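Local coordinates for Alpha/beta hydrolase fold protein (Ochrobactrum, PDB 4G9E) that hydrolyses N-acyl homoserine lactones, bacterial quorum-sensing signals, by opening the lactone ring, at residues G105-A113 and G198-L209. Numbering follows the deposited sequence.
Sequences GHIGIEMIA and GNQRDIVAEAQL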
loop_
_atom_site.group_PDB
_atom_site.type_symbol
_atom_site.label_atom_id
_atom_site.label_comp_id
_atom_site.label_asym_id
_atom_site.label_seq_id
_atom_site.Cartn_x
_atom_site.Cartn_y
_atom_site.Cartn_z
ATOM N N GLY A 105 2.823 -0.298 -0.408
ATOM C CA GLY A 105 3.989 0.565 -0.356
ATOM C C GLY A 105 5.051 0.158 -1.365
ATOM O O GLY A 105 5.652 1.013 -2.012
ATOM N N HIS A 106 5.295 -1.146 -1.491
ATOM C CA HIS A 106 6.228 -1.636 -2.504
ATOM C C HIS A 106 5.732 -1.274 -3.911
ATOM O O HIS A 106 6.515 -0.901 -4.786
ATOM C CB HIS A 106 6.410 -3.153 -2.373
ATOM C CG HIS A 106 7.009 -3.578 -1.067
ATOM N ND1 HIS A 106 8.352 -3.455 -0.779
ATOM C CD2 HIS A 106 6.437 -4.111 0.039
ATOM C CE1 HIS A 106 8.581 -3.902 0.445
ATOM N NE2 HIS A 106 7.434 -4.301 0.967
ATOM N N ILE A 107 4.429 -1.417 -4.129
ATOM C CA ILE A 107 3.804 -1.014 -5.379
ATOM C C ILE A 107 4.007 0.484 -5.624
ATOM O O ILE A 107 4.382 0.906 -6.721
ATOM C CB ILE A 107 2.305 -1.386 -5.392
ATOM C CG1 ILE A 107 2.146 -2.912 -5.325
ATOM C CG2 ILE A 107 1.596 -0.780 -6.605
ATOM C CD1 ILE A 107 0.741 -3.367 -5.028
ATOM N N GLY A 108 3.782 1.292 -4.590
ATOM C CA GLY A 108 4.002 2.725 -4.698
ATOM C C GLY A 108 5.423 3.085 -5.102
ATOM O O GLY A 108 5.649 3.989 -5.904
ATOM N N ILE A 109 6.395 2.365 -4.548
ATOM C CA ILE A 109 7.788 2.574 -4.923
ATOM C C ILE A 109 7.996 2.274 -6.420
ATOM O O ILE A 109 8.662 3.033 -7.133
ATOM C CB ILE A 109 8.742 1.737 -4.035
ATOM C CG1 ILE A 109 8.680 2.209 -2.576
ATOM C CG2 ILE A 109 10.177 1.795 -4.576
ATOM C CD1 ILE A 109 9.379 1.274 -1.607
ATOM N N GLU A 110 7.420 1.173 -6.899
ATOM C CA GLU A 110 7.503 0.858 -8.320
ATOM C C GLU A 110 6.709 1.854 -9.184
ATOM O O GLU A 110 6.987 1.994 -10.371
ATOM C CB GLU A 110 7.092 -0.592 -8.590
ATOM C CG GLU A 110 7.929 -1.643 -7.848
ATOM C CD GLU A 110 9.390 -1.683 -8.277
ATOM O OE1 GLU A 110 9.707 -1.244 -9.400
ATOM O OE2 GLU A 110 10.224 -2.154 -7.474
ATOM N N MET A 111 5.752 2.567 -8.592
ATOM C CA MET A 111 5.021 3.586 -9.338
ATOM C C MET A 111 5.817 4.861 -9.560
ATOM O O MET A 111 5.470 5.651 -10.427
ATOM C CB MET A 111 3.691 3.940 -8.675
ATOM C CG MET A 111 2.626 2.892 -8.829
ATOM S SD MET A 111 1.059 3.379 -8.080
ATOM C CE MET A 111 0.487 4.637 -9.210
ATOM N N ILE A 112 6.873 5.081 -8.787
ATOM C CA ILE A 112 7.618 6.328 -8.916
ATOM C C ILE A 112 8.071 6.539 -10.360
ATOM O O ILE A 112 7.936 7.632 -10.907
ATOM C CB ILE A 112 8.793 6.399 -7.919
ATOM C CG1 ILE A 112 8.263 6.469 -6.479
ATOM C CG2 ILE A 112 9.700 7.589 -8.222
ATOM C CD1 ILE A 112 9.332 6.334 -5.426
ATOM N N ALA A 113 8.576 5.488 -10.997
ATOM C CA ALA A 113 9.060 5.600 -12.368
ATOM C C ALA A 113 7.936 5.710 -13.397
ATOM O O ALA A 113 8.145 6.212 -14.497
ATOM C CB ALA A 113 9.930 4.410 -12.698
ATOM N N GLY A 198 12.263 -3.036 -10.309
ATOM C CA GLY A 198 13.330 -2.116 -9.963
ATOM C C GLY A 198 13.785 -2.291 -8.527
ATOM O O GLY A 198 12.968 -2.498 -7.631
ATOM N N ASN A 199 15.092 -2.191 -8.306
ATOM C CA ASN A 199 15.695 -2.307 -6.980
ATOM C C ASN A 199 15.159 -1.185 -6.092
ATOM O O ASN A 199 15.422 0.000 -6.333
ATOM C CB ASN A 199 17.219 -2.229 -7.128
ATOM C CG ASN A 199 17.951 -2.330 -5.811
ATOM O OD1 ASN A 199 17.544 -1.747 -4.808
ATOM N ND2 ASN A 199 19.057 -3.064 -5.813
ATOM N N GLN A 200 14.386 -1.554 -5.075
ATOM C CA GLN A 200 13.654 -0.565 -4.288
ATOM C C GLN A 200 14.543 0.263 -3.373
ATOM O O GLN A 200 14.235 1.414 -3.065
ATOM C CB GLN A 200 12.541 -1.244 -3.497
ATOM C CG GLN A 200 11.462 -1.777 -4.422
ATOM C CD GLN A 200 10.456 -2.646 -3.720
ATOM O OE1 GLN A 200 10.315 -2.586 -2.500
ATOM N NE2 GLN A 200 9.749 -3.471 -4.486
ATOM N N ARG A 201 15.643 -0.327 -2.927
ATOM C CA ARG A 201 16.609 0.412 -2.140
ATOM C C ARG A 201 17.151 1.580 -2.954
ATOM O O ARG A 201 17.182 2.722 -2.487
ATOM C CB ARG A 201 17.746 -0.496 -1.693
ATOM C CG ARG A 201 18.842 0.224 -0.945
ATOM C CD ARG A 201 20.049 -0.675 -0.803
ATOM N NE ARG A 201 20.568 -1.020 -2.121
ATOM C CZ ARG A 201 21.131 -2.184 -2.422
ATOM N NH1 ARG A 201 21.254 -3.122 -1.493
ATOM N NH2 ARG A 201 21.572 -2.410 -3.652
ATOM N N ASP A 202 17.565 1.291 -4.184
ATOM C CA ASP A 202 18.117 2.335 -5.030
ATOM C C ASP A 202 17.051 3.348 -5.441
ATOM O O ASP A 202 17.313 4.550 -5.481
ATOM C CB ASP A 202 18.789 1.746 -6.269
ATOM C CG ASP A 202 19.986 0.871 -5.927
ATOM O OD1 ASP A 202 20.466 0.919 -4.775
ATOM O OD2 ASP A 202 20.450 0.134 -6.815
ATOM N N ILE A 203 15.842 2.874 -5.732
ATOM C CA ILE A 203 14.781 3.783 -6.141
ATOM C C ILE A 203 14.500 4.825 -5.061
ATOM O O ILE A 203 14.431 6.016 -5.363
ATOM C CB ILE A 203 13.487 3.042 -6.492
ATOM C CG1 ILE A 203 13.661 2.297 -7.812
ATOM C CG2 ILE A 203 12.323 4.008 -6.605
ATOM C CD1 ILE A 203 12.604 1.246 -8.061
ATOM N N VAL A 204 14.346 4.402 -3.808
ATOM C CA VAL A 204 13.999 5.382 -2.782
ATOM C C VAL A 204 15.172 6.297 -2.440
ATOM O O VAL A 204 14.960 7.454 -2.079
ATOM C CB VAL A 204 13.363 4.766 -1.508
ATOM C CG1 VAL A 204 12.106 3.979 -1.854
ATOM C CG2 VAL A 204 14.363 3.947 -0.696
ATOM N N ALA A 205 16.397 5.797 -2.581
ATOM C CA ALA A 205 17.587 6.603 -2.322
ATOM C C ALA A 205 17.710 7.744 -3.321
ATOM O O ALA A 205 18.173 8.835 -2.981
ATOM C CB ALA A 205 18.846 5.734 -2.353
ATOM N N GLU A 206 17.288 7.483 -4.555
ATOM C CA GLU A 206 17.504 8.406 -5.661
ATOM C C GLU A 206 16.275 9.253 -5.995
ATOM O O GLU A 206 16.376 10.250 -6.709
ATOM C CB GLU A 206 18.002 7.615 -6.875
ATOM C CG GLU A 206 19.351 6.952 -6.600
ATOM C CD GLU A 206 19.721 5.841 -7.574
ATOM O OE1 GLU A 206 19.089 5.709 -8.645
ATOM O OE2 GLU A 206 20.666 5.086 -7.259
ATOM N N ALA A 207 15.123 8.877 -5.444
ATOM C CA ALA A 207 13.878 9.581 -5.729
ATOM C C ALA A 207 13.868 10.979 -5.121
ATOM O O ALA A 207 14.235 11.164 -3.962
ATOM C CB ALA A 207 12.696 8.774 -5.219
ATOM N N GLN A 208 13.432 11.943 -5.909
ATOM C CA GLN A 208 13.414 13.351 -5.458
ATOM C C GLN A 208 12.100 13.748 -4.756
ATOM O O GLN A 208 12.058 14.722 -4.008
ATOM C CB GLN A 208 13.629 14.292 -6.653
ATOM C CG GLN A 208 14.896 13.972 -7.423
ATOM C CD GLN A 208 16.022 14.205 -6.531
ATOM O OE1 GLN A 208 16.543 13.315 -5.870
ATOM N NE2 GLN A 208 16.350 15.450 -6.395
ATOM N N LEU A 209 11.018 13.036 -5.059
ATOM C CA LEU A 209 9.735 13.395 -4.454
ATOM C C LEU A 209 9.752 13.111 -2.953
ATOM O O LEU A 209 10.535 12.293 -2.469
ATOM C CB LEU A 209 8.559 12.678 -5.128
ATOM C CG LEU A 209 8.132 11.311 -4.588
ATOM C CD1 LEU A 209 6.846 10.838 -5.244
ATOM C CD2 LEU A 209 9.243 10.286 -4.763
#
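Extended beyond CG, the side chain of Gln200 runs across to helix 103-111, where His106 and Glu110, one turn apart, meet the two ends of its amide. The His106 ring, its CG beside the backbone N (chi1 -63°), offers ND1-H to a lone pair of Gln200 OE1 in a nearly straight bond of 2.8 Å, the oxygen lying in the ring plane. Ring and amide planes are 44° apart. Glu110, modelled in two conformers, bends at chi2 in the one described here, bringing its carboxylate to the NE2 end of the amide, and Gln200 NE2 makes a long bond of 3.3 Å to the anti lone pair of Glu110 OE2. Glutamine suits this place because one amide can accept from an imidazole and donate to a carboxylate. In the same conformer Glu110 OE1 takes a long, bent bond from Gly198 N, 3.3 Å away.

Beside this polar row the contact turns apolar. A branched isoleucine suits position 109, reaching two ways: Ile109 CG2 meets Ile203 CG2 at 3.7 Å, while its CD1 packs on Val204 CG1. Farther along, Ile112 reaches with CD1 alone, touching Ile203 CG2, Leu209 CD2 and the small Ala207 CB, where the second helix has ended.

His106 also touches the bound N-butanoyl-L-homoserine and meets the Phe192 ring, linking this interface to the ligand pocket. The axes of segments 105-111 and 200-206 approach to 10.0 Å and cross at 63°. In this alpha/beta hydrolase fold, helix 103-111 follows a probable nucleophile elbow; helix 77-91 touches Glu110 and Gln200, and Leu121 of strand 120-124 packs against Ile109 and Ile112.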